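Local atomic coordinates of lysosome-associated membrane glycoprotein 2 (Mus musculus, PDB entry 5GV3), a protein that helps govern lysosome biogenesis, autophagy and lysosomal pH, inhibiting the proton channel TMEM175 directly as a glycoprotein of the lysosomal membrane. Residues I24-T29 and V97-V102; S79-H84 and I143-F148; I122-S127 and E158-E163. All coordinates share one frame; numbering follows the deposited sequence.

Contact 1: I24-T29 and V97-V102; sequences ITYETT and VFPGAV. With NAG (2-acetamido-2-deoxy-beta-D-glucopyranose), chain P.
The ring of Tyr-26 takes the edge of Phe-98 on one face, in a T-shaped pair with planes at 85° and centroids 5.2 Å apart, while the carbonyl O of Pro-99 lies in its plane at the phenol edge. Ile-24 CD1 meets the edge of the Phe-98 ring, 3.8 Å from CZ. CB of Phe-98 adds a CH-pi contact over the tyrosine ring, and the methyl of Ala-101 comes in obliquely. This is a strand-to-loop contact in the first lumenal domain, a beta-prism of the LAMP family: the last residues of strand 11-28 meet a type II beta turn, Phe-98 to Ala-101, in the loop between strands 81-91 and 106-117. Gly-100 has the positive phi that such a turn needs at its third position. With CG of Tyr-26 between the backbone N and carbonyl carbon (chi1 61°), the hydroxyl reaches the turn and OH donates to Pro-99 O at 3.0 Å, from above the carbonyl plane. Just past the turn, Val-102 N gives a nearly straight bond to Glu-27 O at 2.9 Å. The N-linked sugar flanks the strand at Thr-25 and Glu-27, and its acetamide methyl C8 stands 3.6 Å from Thr-25 CG2.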
ATOM      1  N   ILE A  24      13.488   1.587   5.657  1.00 42.93           N
ATOM      2  CA  ILE A  24      14.311   0.581   4.992  1.00 41.71           C
ATOM      3  C   ILE A  24      15.763   0.599   5.467  1.00 48.13           C
ATOM      4  O   ILE A  24      16.411   1.649   5.490  1.00 44.13           O
ATOM      5  CB  ILE A  24      14.301   0.767   3.461  1.00 38.93           C
ATOM      6  CG1 ILE A  24      12.864   0.741   2.935  1.00 38.48           C
ATOM      7  CG2 ILE A  24      15.162  -0.319   2.778  1.00 35.34           C
ATOM      8  CD1 ILE A  24      12.748   1.056   1.464  1.00 42.08           C
ATOM      9  N   THR A  25      16.259  -0.568   5.865  1.00 46.78           N
ATOM     10  CA  THR A  25      17.669  -0.728   6.197  1.00 45.44           C
ATOM     11  C   THR A  25      18.375  -1.409   5.035  1.00 43.12           C
ATOM     12  O   THR A  25      17.954  -2.471   4.591  1.00 41.75           O
ATOM     13  CB  THR A  25      17.873  -1.555   7.482  1.00 37.88           C
ATOM     14  OG1 THR A  25      17.147  -0.962   8.563  1.00 49.59           O
ATOM     15  CG2 THR A  25      19.363  -1.615   7.851  1.00 47.04           C
ATOM     16  N   TYR A  26      19.445  -0.796   4.541  1.00 49.08           N
ATOM     17  CA  TYR A  26      20.216  -1.394   3.456  1.00 46.06           C
ATOM     18  C   TYR A  26      21.708  -1.386   3.770  1.00 48.75           C
ATOM     19  O   TYR A  26      22.180  -0.569   4.559  1.00 51.89           O
ATOM     20  CB  TYR A  26      19.938  -0.664   2.144  1.00 42.93           C
ATOM     21  CG  TYR A  26      20.301   0.802   2.152  1.00 53.38           C
ATOM     22  CD1 TYR A  26      19.444   1.747   2.701  1.00 46.76           C
ATOM     23  CD2 TYR A  26      21.476   1.247   1.568  1.00 42.53           C
ATOM     24  CE1 TYR A  26      19.767   3.093   2.703  1.00 48.96           C
ATOM     25  CE2 TYR A  26      21.802   2.592   1.556  1.00 49.68           C
ATOM     26  CZ  TYR A  26      20.944   3.509   2.125  1.00 48.77           C
ATOM     27  OH  TYR A  26      21.270   4.849   2.116  1.00 60.82           O
ATOM     28  N   GLU A  27      22.454  -2.282   3.132  1.00 48.85           N
ATOM     29  CA  GLU A  27      23.883  -2.383   3.398  1.00 41.90           C
ATOM     30  C   GLU A  27      24.663  -1.269   2.711  1.00 48.15           C
ATOM     31  O   GLU A  27      24.441  -0.951   1.540  1.00 51.60           O
ATOM     32  CB  GLU A  27      24.431  -3.747   2.946  1.00 45.56           C
ATOM     33  CG  GLU A  27      25.929  -3.905   3.191  1.00 50.84           C
ATOM     34  CD  GLU A  27      26.475  -5.258   2.761  1.00 59.67           C
ATOM     35  OE1 GLU A  27      25.696  -6.096   2.265  1.00 55.53           O
ATOM     36  OE2 GLU A  27      27.691  -5.483   2.937  1.00 66.29           O
ATOM     37  N   THR A  28      25.543  -0.653   3.489  1.00 40.36           N
ATOM     38  CA  THR A  28      26.435   0.415   3.045  1.00 54.85           C
ATOM     39  C   THR A  28      27.910  -0.014   3.144  1.00 61.19           C
ATOM     40  O   THR A  28      28.211  -1.092   3.657  1.00 56.29           O
ATOM     41  CB  THR A  28      26.174   1.702   3.832  1.00 49.81           C
ATOM     42  OG1 THR A  28      26.111   1.394   5.230  1.00 58.99           O
ATOM     43  CG2 THR A  28      24.827   2.271   3.434  1.00 56.33           C
ATOM     44  N   THR A  29      28.815   0.820   2.633  1.00 60.83           N
ATOM     45  CA  THR A  29      30.236   0.471   2.505  1.00 59.60           C
ATOM     46  C   THR A  29      30.989   0.196   3.824  1.00 68.56           C
ATOM     47  O   THR A  29      30.623   0.699   4.892  1.00 53.68           O
ATOM     48  CB  THR A  29      31.002   1.577   1.753  1.00 66.11           C
ATOM     49  OG1 THR A  29      32.326   1.123   1.448  1.00 82.03           O
ATOM     50  CG2 THR A  29      31.069   2.854   2.584  1.00 59.12           C
ATOM     51  N   VAL A  97      17.768   8.269  -2.937  1.00 61.14           N
ATOM     52  CA  VAL A  97      17.184   7.899  -1.651  1.00 54.99           C
ATOM     53  C   VAL A  97      18.043   6.849  -0.936  1.00 45.70           C
ATOM     54  O   VAL A  97      17.997   6.736   0.290  1.00 56.23           O
ATOM     55  CB  VAL A  97      15.725   7.406  -1.819  1.00 53.10           C
ATOM     56  CG1 VAL A  97      15.670   6.264  -2.764  1.00 52.79           C
ATOM     57  CG2 VAL A  97      15.095   7.036  -0.472  1.00 48.06           C
ATOM     58  N   PHE A  98      18.825   6.078  -1.695  1.00 58.16           N
ATOM     59  CA  PHE A  98      19.721   5.093  -1.082  1.00 51.88           C
ATOM     60  C   PHE A  98      21.202   5.384  -1.374  1.00 59.71           C
ATOM     61  O   PHE A  98      21.865   4.620  -2.090  1.00 59.27           O
ATOM     62  CB  PHE A  98      19.377   3.678  -1.569  1.00 43.55           C
ATOM     63  CG  PHE A  98      17.940   3.281  -1.338  1.00 49.81           C
ATOM     64  CD1 PHE A  98      17.490   2.961  -0.071  1.00 45.51           C
ATOM     65  CD2 PHE A  98      17.052   3.208  -2.395  1.00 46.67           C
ATOM     66  CE1 PHE A  98      16.174   2.593   0.141  1.00 54.32           C
ATOM     67  CE2 PHE A  98      15.729   2.838  -2.189  1.00 53.34           C
ATOM     68  CZ  PHE A  98      15.294   2.533  -0.917  1.00 43.65           C
ATOM     69  N   PRO A  99      21.736   6.479  -0.806  1.00 61.09           N
ATOM     70  CA  PRO A  99      23.142   6.816  -1.060  1.00 73.28           C
ATOM     71  C   PRO A  99      24.102   5.886  -0.320  1.00 67.52           C
ATOM     72  O   PRO A  99      23.917   5.639   0.874  1.00 65.57           O
ATOM     73  CB  PRO A  99      23.257   8.248  -0.533  1.00 65.83           C
ATOM     74  CG  PRO A  99      22.251   8.313   0.566  1.00 68.89           C
ATOM     75  CD  PRO A  99      21.104   7.433   0.123  1.00 69.60           C
ATOM     76  N   GLY A 100      25.119   5.391  -1.015  1.00 62.63           N
ATOM     77  CA  GLY A 100      26.126   4.561  -0.379  1.00 70.48           C
ATOM     78  C   GLY A 100      25.759   3.092  -0.325  1.00 66.92           C
ATOM     79  O   GLY A 100      26.385   2.319   0.401  1.00 61.33           O
ATOM     80  N   ALA A 101      24.719   2.711  -1.061  1.00 59.02           N
ATOM     81  CA  ALA A 101      24.274   1.322  -1.084  1.00 65.68           C
ATOM     82  C   ALA A 101      25.289   0.411  -1.766  1.00 48.62           C
ATOM     83  O   ALA A 101      25.829   0.733  -2.822  1.00 57.42           O
ATOM     84  CB  ALA A 101      22.924   1.205  -1.776  1.00 49.05           C
ATOM     85  N   VAL A 102      25.509  -0.754  -1.174  1.00 60.63           N
ATOM     86  CA  VAL A 102      26.396  -1.753  -1.754  1.00 57.89           C
ATOM     87  C   VAL A 102      25.644  -2.598  -2.782  1.00 66.02           C
ATOM     88  O   VAL A 102      26.138  -2.843  -3.884  1.00 66.55           O
ATOM     89  CB  VAL A 102      27.013  -2.630  -0.662  1.00 57.82           C
ATOM     90  CG1 VAL A 102      27.691  -3.844  -1.273  1.00 65.00           C
ATOM     91  CG2 VAL A 102      28.005  -1.800   0.148  1.00 46.85           C
TER
HETATM   92  C1  NAG P 214      23.916  -4.965   7.227  1.00 59.69           C
HETATM   93  C2  NAG P 214      23.050  -5.711   6.213  1.00 53.74           C
HETATM   94  C3  NAG P 214      23.558  -7.139   6.012  1.00 48.12           C
HETATM   95  C4  NAG P 214      25.042  -7.150   5.685  1.00 58.22           C
HETATM   96  C5  NAG P 214      25.804  -6.398   6.768  1.00 63.85           C
HETATM   97  C6  NAG P 214      27.289  -6.310   6.500  1.00 49.43           C
HETATM   98  C7  NAG P 214      20.746  -4.852   6.198  1.00 43.77           C
HETATM   99  C8  NAG P 214      19.360  -5.038   6.731  1.00 48.79           C
HETATM  100  N2  NAG P 214      21.660  -5.728   6.632  1.00 54.58           N
HETATM  101  O3  NAG P 214      22.828  -7.734   4.946  1.00 59.53           O
HETATM  102  O4  NAG P 214      25.511  -8.492   5.623  1.00 69.59           O
HETATM  103  O5  NAG P 214      25.312  -5.051   6.842  1.00 52.94           O
HETATM  104  O6  NAG P 214      27.862  -5.246   7.244  1.00 66.99           O
HETATM  105  O7  NAG P 214      21.027  -3.950   5.417  1.00 47.39           O

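Contact 2: S79-H84 and I143-F148; sequences SHYSIH and IHLQAF
Ala-147 N donates to the phenol oxygen of Tyr-81, N to OH 3.2 Å, in an almost straight bond (174° at the hydrogen). The tyrosine is thereby held at its hydroxyl by the backbone of the segment that packs on its ring. CB of Ala-147 sits over a ring face, 3.6 Å from Tyr-81 CE1, a CH-pi contact. Phe-148 presents its edge to the face of Tyr-81 in an offset edge-to-face pair, with the planes at 70° and the centroids 5.5 Å apart. Because that edge is displaced toward the root of the tyrosine, Phe-148 CE2 also meets Tyr-81 CB at 3.7 Å. The positive phi of Phe-148 (54°) marks a bend in the chain, and its ring turns back over the tyrosine. Farther along, Ile-83 and Leu-145 reach toward each other tip to tip, CD1 to CD2 at 3.7 Å. The strand axes are 10.7 Å apart, a distance filled by side chains between two walls of the beta-prism characteristic of LAMP lumenal domains. Strand 81-91 lies between 68-76 and 106-117 in the four-stranded antiparallel sheet, whereas strand 136-146 belongs to the mixed sheet, pairing with 11-28 and 122-125.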
ATOM      1  N   SER A  79     -14.228 -14.192   1.355  1.00 83.06           N
ATOM      2  CA  SER A  79     -15.165 -14.012   2.494  1.00 82.53           C
ATOM      3  C   SER A  79     -15.184 -12.670   3.260  1.00 82.96           C
ATOM      4  O   SER A  79     -14.774 -12.650   4.413  1.00 90.95           O
ATOM      5  CB  SER A  79     -14.959 -15.130   3.532  1.00 93.16           C
ATOM      6  OG  SER A  79     -13.640 -15.148   4.070  1.00 97.89           O
ATOM      7  N   HIS A  80     -15.716 -11.575   2.699  1.00 81.26           N
ATOM      8  CA  HIS A  80     -16.160 -11.450   1.310  1.00 75.45           C
ATOM      9  C   HIS A  80     -15.263 -10.679   0.332  1.00 71.02           C
ATOM     10  O   HIS A  80     -15.538 -10.678  -0.862  1.00 62.25           O
ATOM     11  CB  HIS A  80     -17.564 -10.855   1.253  1.00 73.37           C
ATOM     12  CG  HIS A  80     -18.634 -11.888   1.144  1.00 92.17           C
ATOM     13  ND1 HIS A  80     -19.074 -12.361  -0.076  1.00 87.92           N
ATOM     14  CD2 HIS A  80     -19.301 -12.592   2.084  1.00 88.37           C
ATOM     15  CE1 HIS A  80     -20.003 -13.276   0.122  1.00 86.40           C
ATOM     16  NE2 HIS A  80     -20.156 -13.440   1.425  1.00 96.80           N
ATOM     17  N   TYR A  81     -14.252  -9.962   0.802  1.00 61.16           N
ATOM     18  CA  TYR A  81     -13.139  -9.697  -0.105  1.00 55.42           C
ATOM     19  C   TYR A  81     -11.881  -9.582   0.728  1.00 53.98           C
ATOM     20  O   TYR A  81     -11.912  -9.115   1.867  1.00 60.71           O
ATOM     21  CB  TYR A  81     -13.356  -8.469  -1.015  1.00 53.88           C
ATOM     22  CG  TYR A  81     -13.228  -7.068  -0.435  1.00 47.16           C
ATOM     23  CD1 TYR A  81     -11.991  -6.432  -0.359  1.00 41.11           C
ATOM     24  CD2 TYR A  81     -14.350  -6.347  -0.067  1.00 48.54           C
ATOM     25  CE1 TYR A  81     -11.873  -5.142   0.129  1.00 52.26           C
ATOM     26  CE2 TYR A  81     -14.243  -5.056   0.419  1.00 54.00           C
ATOM     27  CZ  TYR A  81     -13.004  -4.459   0.518  1.00 47.43           C
ATOM     28  OH  TYR A  81     -12.903  -3.176   0.999  1.00 57.36           O
ATOM     29  N   SER A  82     -10.781 -10.070   0.168  1.00 51.78           N
ATOM     30  CA  SER A  82      -9.523 -10.099   0.894  1.00 56.61           C
ATOM     31  C   SER A  82      -8.580  -9.020   0.417  1.00 53.49           C
ATOM     32  O   SER A  82      -8.519  -8.715  -0.774  1.00 51.73           O
ATOM     33  CB  SER A  82      -8.856 -11.473   0.770  1.00 48.36           C
ATOM     34  OG  SER A  82      -8.698 -11.840  -0.590  1.00 65.73           O
ATOM     35  N   ILE A  83      -7.852  -8.453   1.372  1.00 50.37           N
ATOM     36  CA  ILE A  83      -6.758  -7.543   1.098  1.00 44.50           C
ATOM     37  C   ILE A  83      -5.503  -8.375   1.253  1.00 47.22           C
ATOM     38  O   ILE A  83      -5.215  -8.882   2.334  1.00 52.34           O
ATOM     39  CB  ILE A  83      -6.742  -6.345   2.054  1.00 46.15           C
ATOM     40  CG1 ILE A  83      -8.050  -5.566   1.956  1.00 41.94           C
ATOM     41  CG2 ILE A  83      -5.579  -5.435   1.741  1.00 39.13           C
ATOM     42  CD1 ILE A  83      -8.185  -4.524   3.011  1.00 45.52           C
ATOM     43  N   HIS A  84      -4.773  -8.539   0.159  1.00 38.58           N
ATOM     44  CA  HIS A  84      -3.789  -9.604   0.070  1.00 58.45           C
ATOM     45  C   HIS A  84      -2.596  -9.180  -0.808  1.00 49.09           C
ATOM     46  O   HIS A  84      -2.685  -8.207  -1.555  1.00 42.54           O
ATOM     47  CB  HIS A  84      -4.508 -10.861  -0.453  1.00 47.71           C
ATOM     48  CG  HIS A  84      -3.604 -12.009  -0.773  1.00 70.74           C
ATOM     49  ND1 HIS A  84      -2.632 -12.456   0.086  1.00 78.00           N
ATOM     50  CD2 HIS A  84      -3.563 -12.821  -1.854  1.00 60.84           C
ATOM     51  CE1 HIS A  84      -2.005 -13.486  -0.464  1.00 45.93           C
ATOM     52  NE2 HIS A  84      -2.536 -13.707  -1.645  1.00 17.82           N
ATOM     53  N   ILE A 143      -6.660   5.304   6.976  1.00 38.10           N
ATOM     54  CA  ILE A 143      -7.207   4.460   5.918  1.00 38.67           C
ATOM     55  C   ILE A 143      -8.716   4.572   5.791  1.00 43.16           C
ATOM     56  O   ILE A 143      -9.437   4.361   6.760  1.00 36.39           O
ATOM     57  CB  ILE A 143      -6.845   2.975   6.155  1.00 36.83           C
ATOM     58  CG1 ILE A 143      -5.328   2.801   6.235  1.00 42.12           C
ATOM     59  CG2 ILE A 143      -7.464   2.089   5.073  1.00 37.62           C
ATOM     60  CD1 ILE A 143      -4.892   1.444   6.789  1.00 37.97           C
ATOM     61  N   HIS A 144      -9.180   4.939   4.597  1.00 37.98           N
ATOM     62  CA  HIS A 144     -10.589   4.823   4.240  1.00 44.40           C
ATOM     63  C   HIS A 144     -10.645   4.030   2.943  1.00 46.31           C
ATOM     64  O   HIS A 144     -10.233   4.530   1.895  1.00 40.14           O
ATOM     65  CB  HIS A 144     -11.235   6.200   4.074  1.00 30.73           C
ATOM     66  CG  HIS A 144     -11.309   6.974   5.350  1.00 39.30           C
ATOM     67  ND1 HIS A 144     -10.221   7.655   5.863  1.00 42.28           N
ATOM     68  CD2 HIS A 144     -12.304   7.131   6.251  1.00 42.88           C
ATOM     69  CE1 HIS A 144     -10.561   8.225   7.004  1.00 52.28           C
ATOM     70  NE2 HIS A 144     -11.820   7.921   7.264  1.00 53.72           N
ATOM     71  N   LEU A 145     -11.164   2.810   3.000  1.00 36.57           N
ATOM     72  CA  LEU A 145     -11.059   1.922   1.853  1.00 41.20           C
ATOM     73  C   LEU A 145     -12.345   1.188   1.502  1.00 40.23           C
ATOM     74  O   LEU A 145     -13.054   0.709   2.383  1.00 40.24           O
ATOM     75  CB  LEU A 145      -9.948   0.903   2.104  1.00 40.31           C
ATOM     76  CG  LEU A 145      -9.785  -0.239   1.099  1.00 40.05           C
ATOM     77  CD1 LEU A 145      -9.440   0.302  -0.271  1.00 49.96           C
ATOM     78  CD2 LEU A 145      -8.705  -1.191   1.573  1.00 56.22           C
ATOM     79  N   GLN A 146     -12.646   1.123   0.210  1.00 39.31           N
ATOM     80  CA  GLN A 146     -13.663   0.199  -0.285  1.00 40.00           C
ATOM     81  C   GLN A 146     -13.324  -0.295  -1.685  1.00 32.30           C
ATOM     82  O   GLN A 146     -13.260   0.476  -2.640  1.00 37.22           O
ATOM     83  CB  GLN A 146     -15.059   0.823  -0.289  1.00 38.98           C
ATOM     84  CG  GLN A 146     -16.128  -0.207  -0.685  1.00 42.28           C
ATOM     85  CD  GLN A 146     -17.547   0.346  -0.706  1.00 47.97           C
ATOM     86  OE1 GLN A 146     -17.764   1.556  -0.644  1.00 41.50           O
ATOM     87  NE2 GLN A 146     -18.520  -0.552  -0.779  1.00 42.76           N
ATOM     88  N   ALA A 147     -13.062  -1.591  -1.782  1.00 43.74           N
ATOM     89  CA  ALA A 147     -12.921  -2.247  -3.068  1.00 36.81           C
ATOM     90  C   ALA A 147     -14.281  -2.776  -3.489  1.00 49.85           C
ATOM     91  O   ALA A 147     -15.169  -2.950  -2.647  1.00 43.13           O
ATOM     92  CB  ALA A 147     -11.906  -3.367  -2.992  1.00 43.81           C
ATOM     93  N   PHE A 148     -14.445  -2.998  -4.789  1.00 43.72           N
ATOM     94  CA  PHE A 148     -15.678  -3.544  -5.339  1.00 48.00           C
ATOM     95  C   PHE A 148     -16.869  -2.713  -4.888  1.00 54.29           C
ATOM     96  O   PHE A 148     -17.728  -3.183  -4.148  1.00 52.26           O
ATOM     97  CB  PHE A 148     -15.839  -5.014  -4.939  1.00 49.44           C
ATOM     98  CG  PHE A 148     -14.599  -5.839  -5.176  1.00 53.03           C
ATOM     99  CD1 PHE A 148     -14.249  -6.234  -6.458  1.00 49.13           C
ATOM    100  CD2 PHE A 148     -13.785  -6.212  -4.120  1.00 41.79           C
ATOM    101  CE1 PHE A 148     -13.105  -6.982  -6.683  1.00 43.89           C
ATOM    102  CE2 PHE A 148     -12.641  -6.967  -4.334  1.00 43.49           C
ATOM    103  CZ  PHE A 148     -12.299  -7.352  -5.618  1.00 42.68           C
TER

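Contact 3: I122-S127 and E158-E163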
ATOM      1  N   ILE A 122     -17.405   0.540   3.967  1.00 54.70           N
ATOM      2  CA  ILE A 122     -16.114   1.189   3.820  1.00 49.46           C
ATOM      3  C   ILE A 122     -15.265   0.824   5.027  1.00 45.55           C
ATOM      4  O   ILE A 122     -15.717   0.911   6.169  1.00 48.63           O
ATOM      5  CB  ILE A 122     -16.227   2.730   3.675  1.00 48.54           C
ATOM      6  CG1 ILE A 122     -14.832   3.367   3.615  1.00 39.00           C
ATOM      7  CG2 ILE A 122     -17.052   3.337   4.796  1.00 36.66           C
ATOM      8  CD1 ILE A 122     -14.786   4.661   2.835  1.00 46.99           C
ATOM      9  N   PHE A 123     -14.053   0.345   4.770  1.00 36.21           N
ATOM     10  CA  PHE A 123     -13.163  -0.024   5.857  1.00 37.06           C
ATOM     11  C   PHE A 123     -12.421   1.214   6.351  1.00 38.35           C
ATOM     12  O   PHE A 123     -11.826   1.952   5.563  1.00 42.61           O
ATOM     13  CB  PHE A 123     -12.176  -1.104   5.417  1.00 39.02           C
ATOM     14  CG  PHE A 123     -11.199  -1.478   6.481  1.00 43.65           C
ATOM     15  CD1 PHE A 123     -11.598  -2.235   7.566  1.00 51.12           C
ATOM     16  CD2 PHE A 123      -9.880  -1.061   6.407  1.00 51.08           C
ATOM     17  CE1 PHE A 123     -10.695  -2.573   8.560  1.00 42.02           C
ATOM     18  CE2 PHE A 123      -8.977  -1.401   7.396  1.00 50.21           C
ATOM     19  CZ  PHE A 123      -9.389  -2.156   8.474  1.00 46.72           C
ATOM     20  N   LYS A 124     -12.454   1.443   7.654  1.00 35.76           N
ATOM     21  CA  LYS A 124     -11.840   2.640   8.195  1.00 46.07           C
ATOM     22  C   LYS A 124     -10.855   2.292   9.294  1.00 43.43           C
ATOM     23  O   LYS A 124     -11.155   1.494  10.186  1.00 47.60           O
ATOM     24  CB  LYS A 124     -12.895   3.617   8.737  1.00 45.58           C
ATOM     25  CG  LYS A 124     -12.309   4.982   9.105  1.00 51.75           C
ATOM     26  CD  LYS A 124     -13.044   5.686  10.248  1.00 61.54           C
ATOM     27  CE  LYS A 124     -12.642   5.112  11.595  1.00 64.36           C
ATOM     28  NZ  LYS A 124     -12.872   6.079  12.696  1.00 61.01           N
ATOM     29  N   CYS A 125      -9.674   2.890   9.211  1.00 39.35           N
ATOM     30  CA  CYS A 125      -8.666   2.754  10.245  1.00 40.51           C
ATOM     31  C   CYS A 125      -7.715   3.942  10.127  1.00 42.48           C
ATOM     32  O   CYS A 125      -6.702   3.852   9.438  1.00 41.14           O
ATOM     33  CB  CYS A 125      -7.916   1.418  10.089  1.00 36.41           C
ATOM     34  SG  CYS A 125      -6.888   0.902  11.499  1.00 48.34           S
ATOM     35  N   ASN A 126      -8.036   5.051  10.793  1.00 40.48           N
ATOM     36  CA  ASN A 126      -7.160   6.219  10.757  1.00 54.70           C
ATOM     37  C   ASN A 126      -5.872   5.873  11.581  1.00 45.68           C
ATOM     38  O   ASN A 126      -4.844   6.506  11.386  1.00 48.44           O
ATOM     39  CB  ASN A 126      -7.914   7.547  11.178  1.00 44.04           C
ATOM     40  CG  ASN A 126      -8.608   8.334   9.929  1.00 49.46           C
ATOM     41  OD1 ASN A 126      -8.325   8.109   8.756  1.00 69.17           O
ATOM     42  ND2 ASN A 126      -9.483   9.274  10.232  1.00 78.68           N
ATOM     43  N   SER A 127      -5.923   4.868  12.473  1.00 43.48           N
ATOM     44  CA  SER A 127      -4.746   4.400  13.268  1.00 50.17           C
ATOM     45  C   SER A 127      -3.580   3.749  12.488  1.00 48.50           C
ATOM     46  O   SER A 127      -3.758   3.184  11.409  1.00 43.57           O
ATOM     47  CB  SER A 127      -5.162   3.391  14.347  1.00 51.81           C
ATOM     48  OG  SER A 127      -6.247   3.857  15.119  1.00 60.47           O
ATOM     49  N   GLU A 158     -19.919   1.746   7.854  1.00 51.77           N
ATOM     50  CA  GLU A 158     -18.488   1.651   8.188  1.00 57.69           C
ATOM     51  C   GLU A 158     -18.111   0.333   8.882  1.00 53.91           C
ATOM     52  O   GLU A 158     -18.874  -0.203   9.690  1.00 56.11           O
ATOM     53  CB  GLU A 158     -18.041   2.805   9.132  1.00 63.56           C
ATOM     54  CG  GLU A 158     -18.726   2.778  10.529  1.00 61.48           C
ATOM     55  CD  GLU A 158     -18.303   3.871  11.556  1.00 48.51           C
ATOM     56  OE1 GLU A 158     -17.411   4.721  11.348  1.00 55.47           O
ATOM     57  OE2 GLU A 158     -18.867   3.843  12.657  1.00 62.78           O
ATOM     58  N   GLN A 159     -16.962  -0.225   8.524  1.00 45.56           N
ATOM     59  CA  GLN A 159     -16.367  -1.231   9.394  1.00 44.15           C
ATOM     60  C   GLN A 159     -15.047  -0.684   9.917  1.00 37.17           C
ATOM     61  O   GLN A 159     -14.121  -0.395   9.156  1.00 44.41           O
ATOM     62  CB  GLN A 159     -16.154  -2.571   8.704  1.00 54.51           C
ATOM     63  CG  GLN A 159     -15.288  -3.479   9.552  1.00 60.17           C
ATOM     64  CD  GLN A 159     -15.329  -4.909   9.109  1.00 81.28           C
ATOM     65  OE1 GLN A 159     -16.402  -5.501   9.024  1.00 91.30           O
ATOM     66  NE2 GLN A 159     -14.166  -5.480   8.818  1.00 67.76           N
ATOM     67  N   VAL A 160     -14.967  -0.542  11.230  1.00 44.85           N
ATOM     68  CA  VAL A 160     -13.828   0.096  11.850  1.00 40.16           C
ATOM     69  C   VAL A 160     -12.844  -0.942  12.380  1.00 47.13           C
ATOM     70  O   VAL A 160     -13.250  -1.928  12.999  1.00 53.47           O
ATOM     71  CB  VAL A 160     -14.280   1.022  12.971  1.00 45.73           C
ATOM     72  CG1 VAL A 160     -13.091   1.752  13.554  1.00 52.72           C
ATOM     73  CG2 VAL A 160     -15.292   2.024  12.431  1.00 49.23           C
ATOM     74  N   CYS A 161     -11.556  -0.732  12.122  1.00 39.27           N
ATOM     75  CA  CYS A 161     -10.530  -1.631  12.636  1.00 42.04           C
ATOM     76  C   CYS A 161     -10.561  -1.611  14.159  1.00 57.83           C
ATOM     77  O   CYS A 161     -11.002  -0.630  14.764  1.00 46.29           O
ATOM     78  CB  CYS A 161      -9.136  -1.251  12.123  1.00 53.01           C
ATOM     79  SG  CYS A 161      -8.512   0.379  12.640  1.00 51.70           S
ATOM     80  N   GLU A 162     -10.094  -2.697  14.770  1.00 58.33           N
ATOM     81  CA  GLU A 162     -10.103  -2.821  16.220  1.00 53.58           C
ATOM     82  C   GLU A 162      -9.207  -1.803  16.893  1.00 54.00           C
ATOM     83  O   GLU A 162      -9.484  -1.390  18.012  1.00 56.68           O
ATOM     84  CB  GLU A 162      -9.669  -4.226  16.648  1.00 70.80           C
ATOM     85  CG  GLU A 162      -8.220  -4.617  16.321  1.00 74.65           C
ATOM     86  CD  GLU A 162      -8.016  -5.087  14.882  1.00 86.06           C
ATOM     87  OE1 GLU A 162      -8.685  -4.562  13.964  1.00 82.03           O
ATOM     88  OE2 GLU A 162      -7.180  -5.994  14.670  1.00 86.18           O
ATOM     89  N   GLU A 163      -8.133  -1.406  16.217  1.00 56.81           N
ATOM     90  CA  GLU A 163      -7.178  -0.465  16.793  1.00 56.49           C
ATOM     91  C   GLU A 163      -7.868   0.859  17.120  1.00 56.37           C
ATOM     92  O   GLU A 163      -7.512   1.532  18.084  1.00 63.34           O
ATOM     93  CB  GLU A 163      -5.989  -0.246  15.849  1.00 55.16           C
ATOM     94  CG  GLU A 163      -5.037  -1.449  15.723  1.00 48.95           C
ATOM     95  CD  GLU A 163      -5.626  -2.587  14.901  1.00 65.76           C
ATOM     96  OE1 GLU A 163      -6.677  -2.377  14.258  1.00 63.16           O
ATOM     97  OE2 GLU A 163      -5.041  -3.694  14.894  1.00 65.92           O
TER
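SG of Cys-125 extends away from its own backbone N (chi1 -167°), whereas SG of Cys-161 is tucked between the backbone N and carbonyl carbon (chi1 64°); these two rotations bring the sulfurs together in a disulfide, SG to SG 2.1 Å, with a torsion of 79° about the S-S bond. Phe-123, whose side chain leaves the strand on the same side as that of Cys-125, has CZ 3.8 Å from Cys-161 CB, and its ring also meets that of Phe-115. The disulfide continues a parallel strand pair at one edge of the mixed sheet, where 122-125 runs beside 158-160. Three backbone bonds zip the pair: Gln-159 N to Ile-122 O at 2.9 Å, Lys-124 N to Gln-159 O at 2.9 Å, and Cys-161 N to Lys-124 O at 3.0 Å, the last nearly collinear with the carbonyl. Phe-123 and Gln-159 point to one face of the sheet, and Ile-122, Lys-124, Glu-158 and Val-160 to the other. There Lys-124 lies alongside Val-160, its bent chain placing CE 3.9 Å from Val-160 CG1, while the ammonium makes a long, weak ion pair with Asp-164. Beyond the strands, Ser-127 CB touches Glu-163 CB at 4.0 Å.

In the fold
Contacts 2 and 3, centres about 11 Å apart, lie on one side of the chain's centre, contact 1 on the opposite side. All three reach the mixed sheet. Contact 2 is the buried one, joining it to the four-stranded sheet through aromatic and aliphatic side chains and a single backbone-to-phenol hydrogen bond; contacts 1 and 3 are partly buried. Contact 3 holds strands within the sheet by backbone bonds and a covalent link, whereas contact 1 ties a strand end to a loop with one phenol and one backbone bond, beside a glycan. Strands 122-125 and 136-146 pair antiparallel, so contacts 2 and 3 meet, Ile-143 N lying 2.9 Å from Cys-125 O, a probable hydrogen bond.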